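PDB 4PHR: putative glycosyltransferase (GalT1) from Streptococcus parasanguinis, which probably transfers a sugar from a nucleotide donor, its GT-D-fold domain binding UDP together with manganese. Local coordinates for residues A[15-27]-A[132-144]. Numbering follows the deposited sequence.
Sequences LPILESLKYIKHN and SEAYFESLKELWR
Leu18, Leu21 and Lys25 of helix 17-27 meet Tyr135, Ser138 and Leu142 of segment 132-144 in a near-parallel helix-helix packing in this GT-D-fold glycosyltransferase chain. The axes of helices 17-27 and 132-140 run 10.0 Å apart at 14°. Such a small angle lets a seam continue over about two turns, the three residues of one segment pairing in turn with the three of the other, and here it changes character along its length. At the N-terminal end the Tyr135 ring takes two neighbours: Ile17 CG2 lies over one face in a CH-pi contact, 4.2 Å from the ring centroid, while Leu18 sits at the ring edge, CD1 in its plane and CG 3.3 Å from Tyr135 CE1. The side chain of Ile17 is about 6 Å from that of Arg121, a UDP-binding residue, and that of Leu139 about 10 Å from the bound UDP. Deeper in, Leu21 divides its two methyls. CD1 rests on Ser138, whereas CD2 reaches Leu139 CD2 at 3.7 Å and also touches Leu142 CD1. The seam thus joins a helix packed through Ile24 on strand 72-76 of the three-stranded parallel sheet to one packed through Leu139 against helix 229-238. Polar contacts run along one flank. With chi1 at -179°, Ser138 OG is trans to its own N, where both Lys25 NZ and a water that donates to Leu18 O meet it. Lys25, extended beyond CG, lays its CG against Leu142 CD2 and ends in a fork: NZ donates to Ser138 OG at 2.9 Å and to Ser138 O at 2.8 Å, tilted 24° from that carbonyl's plane.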
ATOM      1  N   LEU A  15       5.940  13.956   1.114  1.00 14.97           N
ATOM      2  CA  LEU A  15       6.080  13.937   2.571  1.00 15.74           C
ATOM      3  C   LEU A  15       6.602  12.578   3.013  1.00 16.09           C
ATOM      4  O   LEU A  15       5.944  11.569   2.787  1.00 18.86           O
ATOM      5  CB  LEU A  15       4.722  14.150   3.233  1.00 18.45           C
ATOM      6  CG  LEU A  15       4.039  15.505   3.082  1.00 22.63           C
ATOM      7  CD1 LEU A  15       2.595  15.375   3.541  1.00 22.17           C
ATOM      8  CD2 LEU A  15       4.776  16.571   3.876  1.00 28.50           C
ATOM      9  N   PRO A  16       7.779  12.535   3.650  1.00 16.78           N
ATOM     10  CA  PRO A  16       8.290  11.212   4.038  1.00 17.36           C
ATOM     11  C   PRO A  16       7.397  10.539   5.079  1.00 17.54           C
ATOM     12  O   PRO A  16       6.526  11.194   5.659  1.00 19.09           O
ATOM     13  CB  PRO A  16       9.673  11.515   4.615  1.00 18.04           C
ATOM     14  CG  PRO A  16       9.626  12.956   4.997  1.00 29.76           C
ATOM     15  CD  PRO A  16       8.690  13.626   4.034  1.00 18.99           C
ATOM     16  N   ILE A  17       7.626   9.248   5.301  1.00 17.79           N
ATOM     17  CA  ILE A  17       6.783   8.420   6.161  1.00 18.35           C
ATOM     18  C   ILE A  17       6.184   9.111   7.393  1.00 19.91           C
ATOM     19  O   ILE A  17       4.968   9.133   7.562  1.00 20.39           O
ATOM     20  CB  ILE A  17       7.525   7.139   6.613  1.00 23.13           C
ATOM     21  CG1 ILE A  17       7.819   6.238   5.415  1.00 24.55           C
ATOM     22  CG2 ILE A  17       6.692   6.376   7.623  1.00 23.37           C
ATOM     23  CD1 ILE A  17       8.804   5.125   5.728  1.00 26.30           C
ATOM     24  N   LEU A  18       7.023   9.660   8.265  1.00 24.24           N
ATOM     25  CA  LEU A  18       6.505  10.171   9.535  1.00 26.01           C
ATOM     26  C   LEU A  18       5.645  11.404   9.342  1.00 26.04           C
ATOM     27  O   LEU A  18       4.690  11.635  10.085  1.00 29.26           O
ATOM     28  CB  LEU A  18       7.627  10.464  10.527  1.00 31.69           C
ATOM     29  CG  LEU A  18       8.138   9.244  11.288  1.00 34.17           C
ATOM     30  CD1 LEU A  18       9.274   9.642  12.211  1.00 32.27           C
ATOM     31  CD2 LEU A  18       7.008   8.559  12.065  1.00 32.16           C
ATOM     32  N   GLU A  19       5.997  12.199   8.338  1.00 23.86           N
ATOM     33  CA  GLU A  19       5.235  13.394   8.015  1.00 21.41           C
ATOM     34  C   GLU A  19       3.903  13.017   7.374  1.00 20.68           C
ATOM     35  O   GLU A  19       2.876  13.639   7.649  1.00 25.08           O
ATOM     36  CB  GLU A  19       6.045  14.302   7.089  1.00 21.78           C
ATOM     37  CG  GLU A  19       7.439  14.642   7.618  1.00 26.37           C
ATOM     38  CD  GLU A  19       7.417  15.277   9.001  1.00 32.74           C
ATOM     39  OE1 GLU A  19       8.368  15.038   9.776  1.00 48.70           O
ATOM     40  OE2 GLU A  19       6.462  16.022   9.308  1.00 34.01           O
ATOM     41  N   SER A  20       3.922  11.993   6.519  1.00 17.55           N
ATOM     42  CA  SER A  20       2.686  11.475   5.929  1.00 19.26           C
ATOM     43  C   SER A  20       1.733  10.994   7.008  1.00 21.07           C
ATOM     44  O   SER A  20       0.533  11.255   6.955  1.00 21.34           O
ATOM     45  CB  SER A  20       2.970  10.329   4.954  1.00 16.01           C
ATOM     46  OG  SER A  20       3.451  10.840   3.730  1.00 17.31           O
ATOM     47  N   LEU A  21       2.276  10.291   7.989  1.00 22.83           N
ATOM     48  CA  LEU A  21       1.452   9.766   9.070  1.00 24.74           C
ATOM     49  C   LEU A  21       0.834  10.887   9.909  1.00 28.33           C
ATOM     50  O   LEU A  21      -0.322  10.794  10.327  1.00 29.82           O
ATOM     51  CB  LEU A  21       2.261   8.805   9.936  1.00 26.90           C
ATOM     52  CG  LEU A  21       2.552   7.474   9.230  1.00 28.41           C
ATOM     53  CD1 LEU A  21       3.606   6.665   9.979  1.00 32.33           C
ATOM     54  CD2 LEU A  21       1.268   6.655   9.032  1.00 29.70           C
ATOM     55  N   LYS A  22       1.593  11.958  10.143  1.00 28.06           N
ATOM     56  CA  LYS A  22       1.062  13.092  10.898  1.00 30.76           C
ATOM     57  C   LYS A  22      -0.099  13.712  10.137  1.00 30.12           C
ATOM     58  O   LYS A  22      -1.112  14.091  10.722  1.00 35.74           O
ATOM     59  CB  LYS A  22       2.142  14.148  11.152  1.00 30.24           C
ATOM     60  CG  LYS A  22       3.194  13.721  12.157  1.00 31.77           C
ATOM     61  CD  LYS A  22       4.385  14.664  12.137  1.00 38.80           C
ATOM     62  CE  LYS A  22       5.426  14.255  13.160  1.00 44.80           C
ATOM     63  NZ  LYS A  22       6.761  14.843  12.852  1.00 48.36           N
ATOM     64  N   TYR A  23       0.060  13.804   8.822  1.00 29.56           N
ATOM     65  CA  TYR A  23      -0.988  14.322   7.958  1.00 25.09           C
ATOM     66  C   TYR A  23      -2.259  13.476   8.048  1.00 27.21           C
ATOM     67  O   TYR A  23      -3.359  13.998   8.199  1.00 30.93           O
ATOM     68  CB  TYR A  23      -0.489  14.372   6.514  1.00 27.56           C
ATOM     69  CG  TYR A  23      -1.472  14.942   5.521  1.00 25.58           C
ATOM     70  CD1 TYR A  23      -2.603  14.232   5.140  1.00 26.08           C
ATOM     71  CD2 TYR A  23      -1.255  16.184   4.943  1.00 29.49           C
ATOM     72  CE1 TYR A  23      -3.492  14.741   4.223  1.00 25.07           C
ATOM     73  CE2 TYR A  23      -2.140  16.708   4.029  1.00 29.45           C
ATOM     74  CZ  TYR A  23      -3.257  15.989   3.670  1.00 28.62           C
ATOM     75  OH  TYR A  23      -4.139  16.505   2.754  1.00 37.21           O
ATOM     76  N   ILE A  24      -2.104  12.161   7.923  1.00 23.37           N
ATOM     77  CA  ILE A  24      -3.248  11.255   7.939  1.00 27.00           C
ATOM     78  C   ILE A  24      -4.027  11.370   9.249  1.00 32.57           C
ATOM     79  O   ILE A  24      -5.256  11.433   9.245  1.00 36.29           O
ATOM     80  CB  ILE A  24      -2.809   9.790   7.697  1.00 23.86           C
ATOM     81  CG1 ILE A  24      -2.154   9.652   6.317  1.00 22.11           C
ATOM     82  CG2 ILE A  24      -3.998   8.846   7.839  1.00 23.96           C
ATOM     83  CD1 ILE A  24      -1.239   8.433   6.168  1.00 22.80           C
ATOM     84  N   LYS A  25      -3.302  11.401  10.361  1.00 31.20           N
ATOM     85  CA  LYS A  25      -3.915  11.477  11.687  1.00 31.26           C
ATOM     86  C   LYS A  25      -4.601  12.802  11.958  1.00 36.16           C
ATOM     87  O   LYS A  25      -5.756  12.841  12.393  1.00 40.40           O
ATOM     88  CB  LYS A  25      -2.863  11.247  12.762  1.00 36.21           C
ATOM     89  CG  LYS A  25      -2.317   9.853  12.770  1.00 34.90           C
ATOM     90  CD  LYS A  25      -1.129   9.744  13.693  1.00 39.50           C
ATOM     91  CE  LYS A  25      -0.520   8.358  13.599  1.00 35.11           C
ATOM     92  NZ  LYS A  25       0.629   8.202  14.525  1.00 34.94           N
ATOM     93  N   HIS A  26      -3.877  13.887  11.723  1.00 37.86           N
ATOM     94  CA  HIS A  26      -4.419  15.216  11.963  1.00 35.55           C
ATOM     95  C   HIS A  26      -5.721  15.360  11.191  1.00 33.00           C
ATOM     96  O   HIS A  26      -6.666  16.010  11.639  1.00 40.59           O
ATOM     97  CB  HIS A  26      -3.416  16.286  11.522  1.00 37.46           C
ATOM     98  CG  HIS A  26      -3.918  17.690  11.675  1.00 35.19           C
ATOM     99  ND1 HIS A  26      -4.197  18.501  10.597  1.00 38.55           N
ATOM    100  CD2 HIS A  26      -4.198  18.422  12.779  1.00 40.78           C
ATOM    101  CE1 HIS A  26      -4.620  19.676  11.029  1.00 39.97           C
ATOM    102  NE2 HIS A  26      -4.632  19.652  12.350  1.00 43.11           N
ATOM    103  N   ASN A  27      -5.769  14.707  10.038  1.00 33.79           N
ATOM    104  CA  ASN A  27      -6.851  14.914   9.091  1.00 31.03           C
ATOM    105  C   ASN A  27      -7.861  13.767   9.008  1.00 29.47           C
ATOM    106  O   ASN A  27      -8.933  13.917   8.421  1.00 34.45           O
ATOM    107  CB  ASN A  27      -6.255  15.220   7.717  1.00 30.97           C
ATOM    108  CG  ASN A  27      -5.489  16.532   7.710  1.00 29.47           C
ATOM    109  OD1 ASN A  27      -5.963  17.534   8.243  1.00 37.82           O
ATOM    110  ND2 ASN A  27      -4.297  16.531   7.132  1.00 33.38           N
ATOM    111  N   SER A 132      12.969   2.837  12.089  1.00 22.16           N
ATOM    112  CA  SER A 132      11.863   1.940  11.762  1.00 19.66           C
ATOM    113  C   SER A 132      10.941   1.677  12.947  1.00 19.78           C
ATOM    114  O   SER A 132       9.728   1.588  12.786  1.00 19.65           O
ATOM    115  CB  SER A 132      12.376   0.623  11.176  1.00 21.43           C
ATOM    116  OG  SER A 132      12.985   0.845   9.917  1.00 20.48           O
ATOM    117  N   GLU A 133      11.511   1.565  14.142  1.00 24.24           N
ATOM    118  CA  GLU A 133      10.681   1.336  15.317  1.00 26.35           C
ATOM    119  C   GLU A 133       9.685   2.478  15.486  1.00 23.47           C
ATOM    120  O   GLU A 133       8.501   2.246  15.713  1.00 25.32           O
ATOM    121  CB  GLU A 133      11.534   1.165  16.573  1.00 29.01           C
ATOM    122  CG  GLU A 133      10.713   0.973  17.838  1.00 30.15           C
ATOM    123  CD  GLU A 133      11.555   0.581  19.036  1.00 36.44           C
ATOM    124  OE1 GLU A 133      12.796   0.691  18.961  1.00 40.89           O
ATOM    125  OE2 GLU A 133      10.973   0.157  20.056  1.00 45.97           O
ATOM    126  N   ALA A 134      10.168   3.712  15.370  1.00 25.33           N
ATOM    127  CA  ALA A 134       9.289   4.879  15.425  1.00 24.82           C
ATOM    128  C   ALA A 134       8.236   4.888  14.310  1.00 21.70           C
ATOM    129  O   ALA A 134       7.091   5.284  14.537  1.00 26.40           O
ATOM    130  CB  ALA A 134      10.102   6.162  15.397  1.00 28.91           C
ATOM    131  N   TYR A 135       8.622   4.465  13.110  1.00 19.77           N
ATOM    132  CA  TYR A 135       7.672   4.410  12.001  1.00 19.52           C
ATOM    133  C   TYR A 135       6.528   3.446  12.328  1.00 18.65           C
ATOM    134  O   TYR A 135       5.357   3.775  12.140  1.00 18.67           O
ATOM    135  CB  TYR A 135       8.351   3.980  10.693  1.00 18.94           C
ATOM    136  CG  TYR A 135       9.389   4.941  10.149  1.00 19.07           C
ATOM    137  CD1 TYR A 135       9.399   6.283  10.525  1.00 20.49           C
ATOM    138  CD2 TYR A 135      10.362   4.506   9.258  1.00 22.27           C
ATOM    139  CE1 TYR A 135      10.360   7.166  10.025  1.00 24.14           C
ATOM    140  CE2 TYR A 135      11.320   5.378   8.750  1.00 22.80           C
ATOM    141  CZ  TYR A 135      11.313   6.707   9.138  1.00 21.96           C
ATOM    142  OH  TYR A 135      12.266   7.573   8.641  1.00 26.46           O
ATOM    143  N   PHE A 136       6.862   2.254  12.818  1.00 18.29           N
ATOM    144  CA  PHE A 136       5.832   1.253  13.107  1.00 19.89           C
ATOM    145  C   PHE A 136       4.960   1.661  14.282  1.00 17.27           C
ATOM    146  O   PHE A 136       3.761   1.398  14.287  1.00 19.22           O
ATOM    147  CB  PHE A 136       6.434  -0.139  13.323  1.00 17.00           C
ATOM    148  CG  PHE A 136       6.810  -0.836  12.046  1.00 16.43           C
ATOM    149  CD1 PHE A 136       5.830  -1.228  11.145  1.00 19.33           C
ATOM    150  CD2 PHE A 136       8.136  -1.092  11.739  1.00 16.05           C
ATOM    151  CE1 PHE A 136       6.161  -1.868   9.963  1.00 17.60           C
ATOM    152  CE2 PHE A 136       8.479  -1.738  10.563  1.00 21.15           C
ATOM    153  CZ  PHE A 136       7.491  -2.124   9.670  1.00 21.91           C
ATOM    154  N   GLU A 137       5.554   2.335  15.264  1.00 20.46           N
ATOM    155  CA  GLU A 137       4.781   2.834  16.392  1.00 22.86           C
ATOM    156  C   GLU A 137       3.779   3.886  15.930  1.00 20.21           C
ATOM    157  O   GLU A 137       2.633   3.900  16.377  1.00 25.02           O
ATOM    158  CB  GLU A 137       5.695   3.398  17.484  1.00 28.80           C
ATOM    159  CG  GLU A 137       6.607   2.367  18.139  1.00 36.92           C
ATOM    160  CD  GLU A 137       5.868   1.416  19.067  1.00 50.69           C
ATOM    161  OE1 GLU A 137       4.847   0.829  18.646  1.00 54.44           O
ATOM    162  OE2 GLU A 137       6.313   1.257  20.225  1.00 52.40           O
ATOM    163  N   SER A 138       4.200   4.757  15.015  1.00 23.02           N
ATOM    164  CA  SER A 138       3.289   5.768  14.495  1.00 21.92           C
ATOM    165  C   SER A 138       2.179   5.145  13.655  1.00 22.09           C
ATOM    166  O   SER A 138       1.020   5.544  13.750  1.00 23.51           O
ATOM    167  CB  SER A 138       4.037   6.833  13.697  1.00 26.07           C
ATOM    168  OG  SER A 138       3.139   7.814  13.213  1.00 29.88           O
ATOM    169  N   LEU A 139       2.536   4.159  12.841  1.00 19.38           N
ATOM    170  CA  LEU A 139       1.540   3.422  12.073  1.00 20.85           C
ATOM    171  C   LEU A 139       0.486   2.795  12.988  1.00 16.75           C
ATOM    172  O   LEU A 139      -0.708   2.922  12.739  1.00 18.27           O
ATOM    173  CB  LEU A 139       2.206   2.332  11.230  1.00 21.26           C
ATOM    174  CG  LEU A 139       2.768   2.774   9.880  1.00 20.58           C
ATOM    175  CD1 LEU A 139       3.777   1.759   9.359  1.00 23.36           C
ATOM    176  CD2 LEU A 139       1.639   2.985   8.880  1.00 20.40           C
ATOM    177  N   LYS A 140       0.930   2.121  14.049  1.00 17.28           N
ATOM    178  CA  LYS A 140       0.013   1.407  14.937  1.00 17.22           C
ATOM    179  C   LYS A 140      -0.999   2.353  15.580  1.00 17.13           C
ATOM    180  O   LYS A 140      -2.123   1.956  15.882  1.00 18.66           O
ATOM    181  CB  LYS A 140       0.786   0.644  16.013  1.00 18.80           C
ATOM    182  CG  LYS A 140       1.483  -0.615  15.503  1.00 18.17           C
ATOM    183  CD  LYS A 140       2.417  -1.191  16.565  1.00 21.37           C
ATOM    184  CE  LYS A 140       3.095  -2.458  16.070  1.00 21.56           C
ATOM    185  NZ  LYS A 140       4.013  -3.043  17.090  1.00 23.12           N
ATOM    186  N   GLU A 141      -0.606   3.607  15.776  1.00 20.16           N
ATOM    187  CA  GLU A 141      -1.519   4.583  16.356  1.00 21.90           C
ATOM    188  C   GLU A 141      -2.728   4.846  15.460  1.00 21.47           C
ATOM    189  O   GLU A 141      -3.756   5.334  15.926  1.00 27.72           O
ATOM    190  CB  GLU A 141      -0.795   5.889  16.706  1.00 26.41           C
ATOM    191  CG  GLU A 141       0.203   5.754  17.853  1.00 30.12           C
ATOM    192  CD  GLU A 141      -0.432   5.242  19.141  1.00 40.09           C
ATOM    193  OE1 GLU A 141      -1.618   5.547  19.391  1.00 40.49           O
ATOM    194  OE2 GLU A 141       0.254   4.530  19.906  1.00 42.20           O
ATOM    195  N   LEU A 142      -2.617   4.502  14.177  1.00 18.35           N
ATOM    196  CA  LEU A 142      -3.746   4.644  13.266  1.00 19.59           C
ATOM    197  C   LEU A 142      -4.915   3.750  13.665  1.00 17.96           C
ATOM    198  O   LEU A 142      -6.072   4.118  13.484  1.00 20.90           O
ATOM    199  CB  LEU A 142      -3.334   4.347  11.817  1.00 20.13           C
ATOM    200  CG  LEU A 142      -2.350   5.321  11.167  1.00 23.12           C
ATOM    201  CD1 LEU A 142      -1.966   4.841   9.778  1.00 26.80           C
ATOM    202  CD2 LEU A 142      -2.953   6.709  11.098  1.00 28.86           C
ATOM    203  N   TRP A 143      -4.616   2.574  14.214  1.00 16.28           N
ATOM    204  CA  TRP A 143      -5.670   1.600  14.497  1.00 15.91           C
ATOM    205  C   TRP A 143      -5.849   1.256  15.977  1.00 16.68           C
ATOM    206  O   TRP A 143      -6.739   0.489  16.328  1.00 17.00           O
ATOM    207  CB  TRP A 143      -5.492   0.324  13.666  1.00 13.82           C
ATOM    208  CG  TRP A 143      -4.132  -0.301  13.738  1.00 14.25           C
ATOM    209  CD1 TRP A 143      -3.628  -1.066  14.751  1.00 16.25           C
ATOM    210  CD2 TRP A 143      -3.114  -0.237  12.737  1.00 14.68           C
ATOM    211  NE1 TRP A 143      -2.350  -1.471  14.445  1.00 17.20           N
ATOM    212  CE2 TRP A 143      -2.014  -0.981  13.210  1.00 14.63           C
ATOM    213  CE3 TRP A 143      -3.026   0.378  11.482  1.00 16.22           C
ATOM    214  CZ2 TRP A 143      -0.835  -1.123  12.476  1.00 18.42           C
ATOM    215  CZ3 TRP A 143      -1.859   0.233  10.749  1.00 17.75           C
ATOM    216  CH2 TRP A 143      -0.777  -0.517  11.248  1.00 20.39           C
ATOM    217  N   ARG A 144      -5.041   1.847  16.854  1.00 16.54           N
ATOM    218  CA  ARG A 144      -5.195   1.581  18.278  1.00 18.11           C
ATOM    219  C   ARG A 144      -6.598   1.975  18.721  1.00 21.37           C
ATOM    220  O   ARG A 144      -7.027   3.105  18.499  1.00 19.12           O
ATOM    221  CB  ARG A 144      -4.155   2.344  19.103  1.00 20.94           C
ATOM    222  CG  ARG A 144      -4.316   2.121  20.609  1.00 24.63           C
ATOM    223  CD  ARG A 144      -3.511   3.109  21.441  1.00 26.39           C
ATOM    224  NE  ARG A 144      -2.104   2.735  21.557  1.00 30.84           N
ATOM    225  CZ  ARG A 144      -1.626   1.879  22.458  1.00 35.72           C
ATOM    226  NH1 ARG A 144      -2.440   1.288  23.323  1.00 35.85           N
ATOM    227  NH2 ARG A 144      -0.328   1.608  22.490  1.00 34.91           N
TER
HETATM  228  O   HOH W   1       4.250  10.435  12.590  1.00 26.97           O